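Local coordinates for protein soluble lytic murein transglycosylase (Escherichia coli, PDB 1QSA) that cleaves the glycosidic bonds between N-acetylmuramic acid and N-acetylglucosamine in peptidoglycan, forming a 1,6-anhydro bond in the muramic acid residue, at residues R322-D327 / G350-V355; A356-G361 / T607-T612; D49-P54 / V79-R84. All coordinates share one frame; numbering follows the deposited sequence. Where two conformers were deposited one is given.

Contact 1 of 3, residues R322-D327 / G350-V355; sequences RYWQAD and GFYPMV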
# COMPACT_ATOMS: atom_id res chain seq x y z
N ARG A 322 -2.76 -20.32 -15.33
CA ARG A 322 -3.44 -20.76 -16.54
C ARG A 322 -2.47 -20.60 -17.72
O ARG A 322 -2.33 -21.50 -18.56
CB ARG A 322 -4.71 -19.96 -16.77
CG ARG A 322 -5.80 -20.28 -15.77
CD ARG A 322 -6.98 -19.33 -15.90
NE ARG A 322 -7.70 -19.52 -17.15
CZ ARG A 322 -8.46 -18.59 -17.73
NH1 ARG A 322 -8.57 -17.39 -17.19
NH2 ARG A 322 -9.08 -18.86 -18.86
N TYR A 323 -1.74 -19.47 -17.76
CA TYR A 323 -0.79 -19.26 -18.84
C TYR A 323 0.31 -20.32 -18.79
O TYR A 323 0.65 -20.89 -19.83
CB TYR A 323 -0.12 -17.87 -18.78
CG TYR A 323 0.97 -17.74 -19.85
CD1 TYR A 323 0.64 -17.43 -21.18
CD2 TYR A 323 2.31 -18.00 -19.55
CE1 TYR A 323 1.63 -17.40 -22.18
CE2 TYR A 323 3.29 -17.97 -20.53
CZ TYR A 323 2.95 -17.67 -21.84
OH TYR A 323 3.91 -17.65 -22.80
N TRP A 324 0.86 -20.59 -17.61
CA TRP A 324 1.95 -21.57 -17.54
C TRP A 324 1.48 -23.00 -17.81
O TRP A 324 2.25 -23.84 -18.29
CB TRP A 324 2.77 -21.41 -16.26
CG TRP A 324 3.63 -20.15 -16.35
CD1 TRP A 324 3.43 -18.96 -15.68
CD2 TRP A 324 4.73 -19.92 -17.24
NE1 TRP A 324 4.32 -18.01 -16.12
CE2 TRP A 324 5.14 -18.57 -17.07
CE3 TRP A 324 5.42 -20.73 -18.16
CZ2 TRP A 324 6.19 -18.00 -17.79
CZ3 TRP A 324 6.48 -20.16 -18.89
CH2 TRP A 324 6.85 -18.80 -18.69
N GLN A 325 0.19 -23.25 -17.59
CA GLN A 325 -0.37 -24.57 -17.92
C GLN A 325 -0.39 -24.66 -19.45
O GLN A 325 -0.05 -25.70 -20.02
CB GLN A 325 -1.80 -24.70 -17.37
CG GLN A 325 -2.44 -26.06 -17.67
CD GLN A 325 -1.69 -27.21 -17.04
OE1 GLN A 325 -0.73 -27.75 -17.61
NE2 GLN A 325 -2.12 -27.61 -15.85
N ALA A 326 -0.80 -23.57 -20.10
CA ALA A 326 -0.83 -23.50 -21.55
C ALA A 326 0.58 -23.67 -22.10
O ALA A 326 0.78 -24.36 -23.10
CB ALA A 326 -1.41 -22.17 -21.99
N ASP A 327 1.56 -23.04 -21.45
CA ASP A 327 2.97 -23.14 -21.87
C ASP A 327 3.45 -24.61 -21.86
O ASP A 327 4.10 -25.07 -22.81
CB ASP A 327 3.85 -22.29 -20.96
CG ASP A 327 5.31 -22.29 -21.39
OD1 ASP A 327 5.67 -21.52 -22.31
OD2 ASP A 327 6.08 -23.06 -20.81
N GLY A 350 -5.52 -7.14 -18.74
CA GLY A 350 -4.27 -7.24 -18.01
C GLY A 350 -3.04 -7.86 -18.64
O GLY A 350 -3.02 -8.20 -19.82
N PHE A 351 -2.01 -7.98 -17.82
CA PHE A 351 -0.71 -8.51 -18.23
C PHE A 351 -0.77 -9.86 -18.93
O PHE A 351 -0.37 -9.95 -20.09
CB PHE A 351 0.23 -8.59 -17.03
CG PHE A 351 1.59 -9.15 -17.36
CD1 PHE A 351 2.56 -8.35 -17.97
CD2 PHE A 351 1.90 -10.47 -17.05
CE1 PHE A 351 3.81 -8.88 -18.25
CE2 PHE A 351 3.14 -11.00 -17.33
CZ PHE A 351 4.11 -10.21 -17.94
N TYR A 352 -1.25 -10.90 -18.25
CA TYR A 352 -1.30 -12.23 -18.89
C TYR A 352 -2.18 -12.30 -20.14
O TYR A 352 -1.82 -12.98 -21.10
CB TYR A 352 -1.55 -13.34 -17.87
CG TYR A 352 -0.26 -13.81 -17.25
CD1 TYR A 352 0.62 -14.60 -17.99
CD2 TYR A 352 0.11 -13.45 -15.95
CE1 TYR A 352 1.82 -15.03 -17.46
CE2 TYR A 352 1.32 -13.87 -15.40
CZ TYR A 352 2.17 -14.66 -16.17
OH TYR A 352 3.37 -15.10 -15.70
N PRO A 353 -3.36 -11.65 -20.12
CA PRO A 353 -4.17 -11.69 -21.34
C PRO A 353 -3.35 -11.12 -22.51
O PRO A 353 -3.41 -11.61 -23.63
CB PRO A 353 -5.34 -10.77 -20.97
CG PRO A 353 -5.58 -11.13 -19.57
CD PRO A 353 -4.18 -11.23 -18.97
N MET A 354 -2.53 -10.09 -22.24
CA MET A 354 -1.69 -9.50 -23.28
C MET A 354 -0.52 -10.42 -23.68
O MET A 354 -0.12 -10.45 -24.85
CB MET A 354 -1.09 -8.17 -22.79
CG MET A 354 -2.08 -7.05 -22.54
SD MET A 354 -1.23 -5.57 -21.91
CE MET A 354 -2.64 -4.54 -21.53
N VAL A 355 0.02 -11.13 -22.70
CA VAL A 355 1.09 -12.09 -22.96
C VAL A 355 0.51 -13.17 -23.89
O VAL A 355 1.15 -13.56 -24.88
CB VAL A 355 1.58 -12.79 -21.67
CG1 VAL A 355 2.45 -13.98 -22.03
CG2 VAL A 355 2.39 -11.83 -20.79
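Two groups grip the phenol oxygen of Tyr-352: the indole N-H of Trp-324 from the facing helix and, outside the two segments, the carboxylate of Glu-577. The indole bond runs from Trp-324 NE1 to Tyr-352 OH over 3.1 Å, with a moderately bent N-H...O angle of 146°. The oxygen lies at the indole edge, somewhat tilted out of the ring plane, and the two side chains cross at about a right angle. Behind this bond the Tyr-352 ring lies against the root of Tyr-323, where CD1 of Tyr-352 comes within 3.4 Å of Tyr-323 CB. The two phenol rings meet obliquely, their centroids 5.5 Å apart. Tyr-323 carries its CG anti to the backbone N, and this torsion turns a ring face to Val-355: CG1 of Val-355 is 3.9 Å from the centroid of the Tyr-323 ring and 28° off the ring normal, a CH-pi contact. Tyr-323 OH probably hydrogen-bonds to Arg-359 NH1. A phenylalanine in place of Tyr-352 lacks the hydroxyl, which would probably leave the buried indole N-H of Trp-324 without this acceptor and the Glu-577 carboxylate without this partner. The three aromatic residues form a buried cluster between helix segments 322-327 and 351-355, whose axes approach to 10.9 Å and run nearly parallel, 23° apart. Helix 572-578 closes on this cluster, with Val-573 touching Trp-324, Tyr-352 and Val-355, while Leu-342 of helix 335-346 meets Tyr-323 and Lys-589 of helix 582-601 meets Tyr-352.

Contact 2 of 3, residues A356-G361 / T607-T612; sequences AAQRIG and TLMSAT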
# COMPACT_ATOMS: atom_id res chain seq x y z
N ALA A 356 -0.69 -13.63 -23.56
CA ALA A 356 -1.37 -14.67 -24.31
C ALA A 356 -1.51 -14.30 -25.77
O ALA A 356 -1.20 -15.10 -26.65
CB ALA A 356 -2.73 -15.00 -23.68
N ALA A 357 -1.95 -13.06 -26.03
CA ALA A 357 -2.11 -12.57 -27.40
C ALA A 357 -0.77 -12.57 -28.14
O ALA A 357 -0.68 -13.06 -29.28
CB ALA A 357 -2.70 -11.17 -27.38
N GLN A 358 0.29 -12.04 -27.51
CA GLN A 358 1.60 -12.02 -28.15
C GLN A 358 2.14 -13.44 -28.38
O GLN A 358 2.73 -13.71 -29.43
CB GLN A 358 2.60 -11.19 -27.32
CG GLN A 358 3.94 -10.99 -28.02
CD GLN A 358 4.70 -9.73 -27.61
OE1 GLN A 358 4.27 -8.99 -26.72
NE2 GLN A 358 5.84 -9.49 -28.24
N ARG A 359 1.88 -14.35 -27.45
CA ARG A 359 2.35 -15.74 -27.58
C ARG A 359 1.78 -16.41 -28.84
O ARG A 359 2.53 -17.04 -29.58
CB ARG A 359 2.01 -16.56 -26.33
CG ARG A 359 2.50 -18.02 -26.38
CD ARG A 359 4.02 -18.06 -26.49
NE ARG A 359 4.58 -19.40 -26.73
CZ ARG A 359 4.82 -20.29 -25.77
NH1 ARG A 359 4.46 -20.05 -24.52
NH2 ARG A 359 5.37 -21.47 -26.09
N ILE A 360 0.49 -16.23 -29.11
CA ILE A 360 -0.08 -16.86 -30.31
C ILE A 360 -0.11 -15.99 -31.56
O ILE A 360 -0.72 -16.36 -32.57
CB ILE A 360 -1.47 -17.45 -30.04
CG1 ILE A 360 -2.46 -16.37 -29.59
CG2 ILE A 360 -1.36 -18.57 -29.02
CD1 ILE A 360 -3.81 -16.93 -29.20
N GLY A 361 0.54 -14.83 -31.50
CA GLY A 361 0.62 -13.94 -32.64
C GLY A 361 -0.66 -13.24 -33.06
O GLY A 361 -0.84 -12.94 -34.24
N THR A 607 1.32 -3.81 -28.63
CA THR A 607 1.94 -5.12 -28.42
C THR A 607 2.66 -5.06 -27.06
O THR A 607 3.33 -4.09 -26.76
CB THR A 607 2.96 -5.44 -29.54
OG1 THR A 607 2.32 -5.28 -30.81
CG2 THR A 607 3.47 -6.89 -29.41
N LEU A 608 2.51 -6.10 -26.25
CA LEU A 608 3.10 -6.09 -24.91
C LEU A 608 4.60 -5.86 -24.80
O LEU A 608 5.06 -5.08 -23.95
CB LEU A 608 2.72 -7.36 -24.15
CG LEU A 608 3.17 -7.34 -22.69
CD1 LEU A 608 2.34 -6.34 -21.89
CD2 LEU A 608 3.06 -8.74 -22.10
N MET A 609 5.37 -6.59 -25.60
CA MET A 609 6.83 -6.48 -25.58
C MET A 609 7.38 -6.27 -26.99
O MET A 609 6.77 -6.68 -27.98
CB MET A 609 7.46 -7.76 -25.00
CG MET A 609 7.03 -8.09 -23.57
SD MET A 609 8.02 -9.41 -22.86
CE MET A 609 7.01 -9.95 -21.51
N SER A 610 8.55 -5.66 -27.05
CA SER A 610 9.24 -5.46 -28.33
C SER A 610 9.78 -6.83 -28.74
O SER A 610 9.87 -7.74 -27.92
CB SER A 610 10.41 -4.48 -28.16
OG SER A 610 11.47 -5.04 -27.41
N ALA A 611 10.13 -6.98 -30.01
CA ALA A 611 10.67 -8.26 -30.49
C ALA A 611 11.94 -8.60 -29.70
O ALA A 611 12.15 -9.75 -29.33
CB ALA A 611 11.01 -8.16 -31.97
N THR A 612 12.74 -7.59 -29.40
CA THR A 612 13.98 -7.79 -28.65
C THR A 612 13.72 -8.25 -27.21
O THR A 612 14.33 -9.22 -26.74
CB THR A 612 14.86 -6.53 -28.70
OG1 THR A 612 15.23 -6.28 -30.07
CG2 THR A 612 16.13 -6.73 -27.88
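Gln-358 reaches from its helix to the chain at Thr-607 to Met-609, and its amide does nearly all the touching. From CB, which points toward the 607-612 segment, CG stands anti to the backbone N (chi1 -173°) and the chain continues extended, which carries the amide straight out from the helix. CD is the first atom to meet the other segment closely, lying 3.6 Å from Thr-607 CG2, whose methyl group packs against the amide. Beyond it OE1 accepts the backbone N-H of Met-609, with Met-609 N at 2.9 Å from Gln-358 OE1; the donor lies in the carbonyl plane, on a lone pair, and the N-H...O angle is 153°. The same OE1 rests 3.4 Å from Leu-608 CB, whereas the N-H of Leu-608 points too poorly for a bond. NE2 turns to the carbonyl of Met-609: Gln-358 NE2 to Met-609 O is 3.0 Å, but here the donor stands above the carbonyl plane, 42° out of it. Both polar ends of the amide are therefore matched to the N-H and C=O of a single extended residue, which fixes the rotation of the amide. Gln-358 sits near the helix end, which Gly-361 closes in a Schellman motif, and Ser-610 N-caps the short helix 611-615 on the facing side. Trp-614 of that helix touches both Gln-358 and Met-609. Leu-608 packs on Phe-351, Met-354 and Val-355 of helix 351-359, while its carbonyl is bonded to Arg-545, which starts helix 545-554; the chain at 607-609 thus contacts both helices.

Contact 3 of 3, residues D49-P54 / V79-R84; sequences DLMNQP and VNELAR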
# COMPACT_ATOMS: atom_id res chain seq x y z
N ASP A 49 -6.70 28.76 17.73
CA ASP A 49 -6.87 29.00 19.15
C ASP A 49 -7.70 27.86 19.74
O ASP A 49 -8.54 28.09 20.61
CB ASP A 49 -7.60 30.35 19.35
CG ASP A 49 -7.49 30.90 20.77
OD1 ASP A 49 -6.47 30.60 21.44
OD2 ASP A 49 -8.41 31.63 21.20
N LEU A 50 -7.43 26.63 19.30
CA LEU A 50 -8.21 25.49 19.77
C LEU A 50 -8.23 25.30 21.29
O LEU A 50 -9.24 24.88 21.85
CB LEU A 50 -7.77 24.19 19.07
CG LEU A 50 -8.86 23.10 19.06
CD1 LEU A 50 -10.07 23.57 18.24
CD2 LEU A 50 -8.30 21.78 18.53
N MET A 51 -7.14 25.64 21.95
CA MET A 51 -7.07 25.47 23.41
C MET A 51 -8.03 26.38 24.19
O MET A 51 -8.34 26.10 25.35
CB MET A 51 -5.64 25.67 23.92
CG MET A 51 -4.68 24.56 23.50
SD MET A 51 -3.04 24.79 24.24
CE MET A 51 -2.47 23.12 24.31
N ASN A 52 -8.54 27.42 23.54
CA ASN A 52 -9.45 28.36 24.18
C ASN A 52 -10.85 28.38 23.56
O ASN A 52 -11.68 29.22 23.91
CB ASN A 52 -8.84 29.76 24.16
CG ASN A 52 -7.56 29.83 24.97
OD1 ASN A 52 -7.54 29.44 26.14
ND2 ASN A 52 -6.49 30.30 24.35
N GLN A 53 -11.11 27.45 22.65
CA GLN A 53 -12.41 27.42 22.00
C GLN A 53 -13.51 26.73 22.80
O GLN A 53 -13.30 25.65 23.37
CB GLN A 53 -12.31 26.70 20.64
CG GLN A 53 -11.48 27.39 19.61
CD GLN A 53 -12.14 28.63 19.06
OE1 GLN A 53 -13.29 28.95 19.38
NE2 GLN A 53 -11.41 29.36 18.22
N PRO A 54 -14.68 27.38 22.91
CA PRO A 54 -15.76 26.72 23.64
C PRO A 54 -16.34 25.64 22.72
O PRO A 54 -16.34 25.79 21.49
CB PRO A 54 -16.77 27.86 23.89
CG PRO A 54 -16.50 28.82 22.77
CD PRO A 54 -15.00 28.79 22.61
N VAL A 79 -12.11 16.27 20.52
CA VAL A 79 -12.30 15.31 21.61
C VAL A 79 -10.97 15.21 22.34
O VAL A 79 -10.92 15.24 23.58
CB VAL A 79 -12.72 13.92 21.06
CG1 VAL A 79 -12.37 12.81 22.08
CG2 VAL A 79 -14.21 13.91 20.81
N ASN A 80 -9.87 15.15 21.59
CA ASN A 80 -8.55 15.07 22.20
C ASN A 80 -8.23 16.36 22.99
O ASN A 80 -7.58 16.31 24.04
CB ASN A 80 -7.48 14.75 21.14
CG ASN A 80 -7.66 13.36 20.55
OD1 ASN A 80 -8.26 12.49 21.18
ND2 ASN A 80 -7.18 13.15 19.33
N GLU A 81 -8.70 17.51 22.50
CA GLU A 81 -8.47 18.78 23.20
C GLU A 81 -9.24 18.79 24.53
O GLU A 81 -8.70 19.19 25.56
CB GLU A 81 -8.88 19.98 22.33
CG GLU A 81 -8.99 21.35 23.06
CD GLU A 81 -7.73 21.76 23.83
OE1 GLU A 81 -6.61 21.27 23.52
OE2 GLU A 81 -7.86 22.59 24.75
N LEU A 82 -10.49 18.33 24.51
CA LEU A 82 -11.29 18.28 25.73
C LEU A 82 -10.64 17.31 26.72
O LEU A 82 -10.64 17.56 27.92
CB LEU A 82 -12.75 17.91 25.42
CG LEU A 82 -13.50 19.01 24.65
CD1 LEU A 82 -14.83 18.47 24.18
CD2 LEU A 82 -13.70 20.25 25.52
N ALA A 83 -10.01 16.25 26.21
CA ALA A 83 -9.32 15.30 27.08
C ALA A 83 -8.11 16.00 27.71
O ALA A 83 -7.82 15.82 28.90
CB ALA A 83 -8.88 14.05 26.29
N ARG A 84 -7.42 16.83 26.93
CA ARG A 84 -6.25 17.57 27.43
C ARG A 84 -6.67 18.50 28.58
O ARG A 84 -5.91 18.67 29.54
CB ARG A 84 -5.61 18.39 26.32
CG ARG A 84 -4.30 19.06 26.73
CD ARG A 84 -3.91 20.15 25.73
NE ARG A 84 -4.85 21.27 25.74
CZ ARG A 84 -4.89 22.23 26.66
NH1 ARG A 84 -4.00 22.25 27.66
NH2 ARG A 84 -5.80 23.19 26.59
O HOH W 1 -7.54 25.51 27.87
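Met-51 and Glu-81 mark the closest approach of the two backbones, their CA atoms 6.8 Å apart, where the 3-10 turn of residues 50-52 lies beside the end of helix 69-84. Closing the turn, Asn-52 N bonds at 3.0 Å to O of Asp-49, the residue just before it, and the Asn-52 amide bonds back to the Asp-49 carboxylate. On the helix, Arg-84 grips Glu-81, one turn earlier, side-on with two nitrogens: NE reaches OE1 of Glu-81 over 2.8 Å, almost straight at 173°, and NH2 reaches OE2 in a salt bridge. With both acceptors close to the guanidinium plane, this grip fixes the turn of the group about its bonds. Met-51 crosses this pair at about a right angle. With CG anti to the carbonyl carbon (chi1 -69°) and the chain extended beyond, CE lies over one guanidinium face, off its centre, with Met-51 CE 3.3 Å from Arg-84 NE; CB and CG pass along NH2. Glu-81 OE2 approaches Met-51 CA to 3.3 Å, while Glu-81 CB meets Leu-50 CD2 at 4.2 Å. These direct touches are van der Waals; a water donating to Met-51 O at 2.7 Å gives the segments a polar link, weak on its Arg-84 NH2 side. Glu-81 OE2 has a second cation in Arg-85, which also binds Gln-53 O, so its charge is probably well balanced. Met-51 and Arg-84 are exposed and touch a crystal neighbour, so their outer ends may owe something to the lattice. The loop between helices 38-48 and 55-64 here lies against the end of helix 69-84, consistent with the successive helix packing of the alpha-superhelix.

In the fold
Contacts 1 and 2 belong to one region: both use helix 351-359, their centres lie about 11 Å apart, and Arg-359 joins them through a salt bridge from NH1 to Asp-327 OD1 of 2.9 Å. Contact 3 is on the opposite side of the chain's centre, its own centre about 58 Å from that of contact 1. Contact 1 is the fully buried one, and aromatic rings dominate it. Contacts 2 and 3 are both partly buried yet differ in chemistry. Contact 2 relies on amide-to-backbone hydrogen bonding. Contact 3, with Leu-50 and Glu-81 buried but Met-51 and Arg-84 exposed, combines a charged pair, an overlying methionine and water, joining a loop to a helix near the N-terminal end.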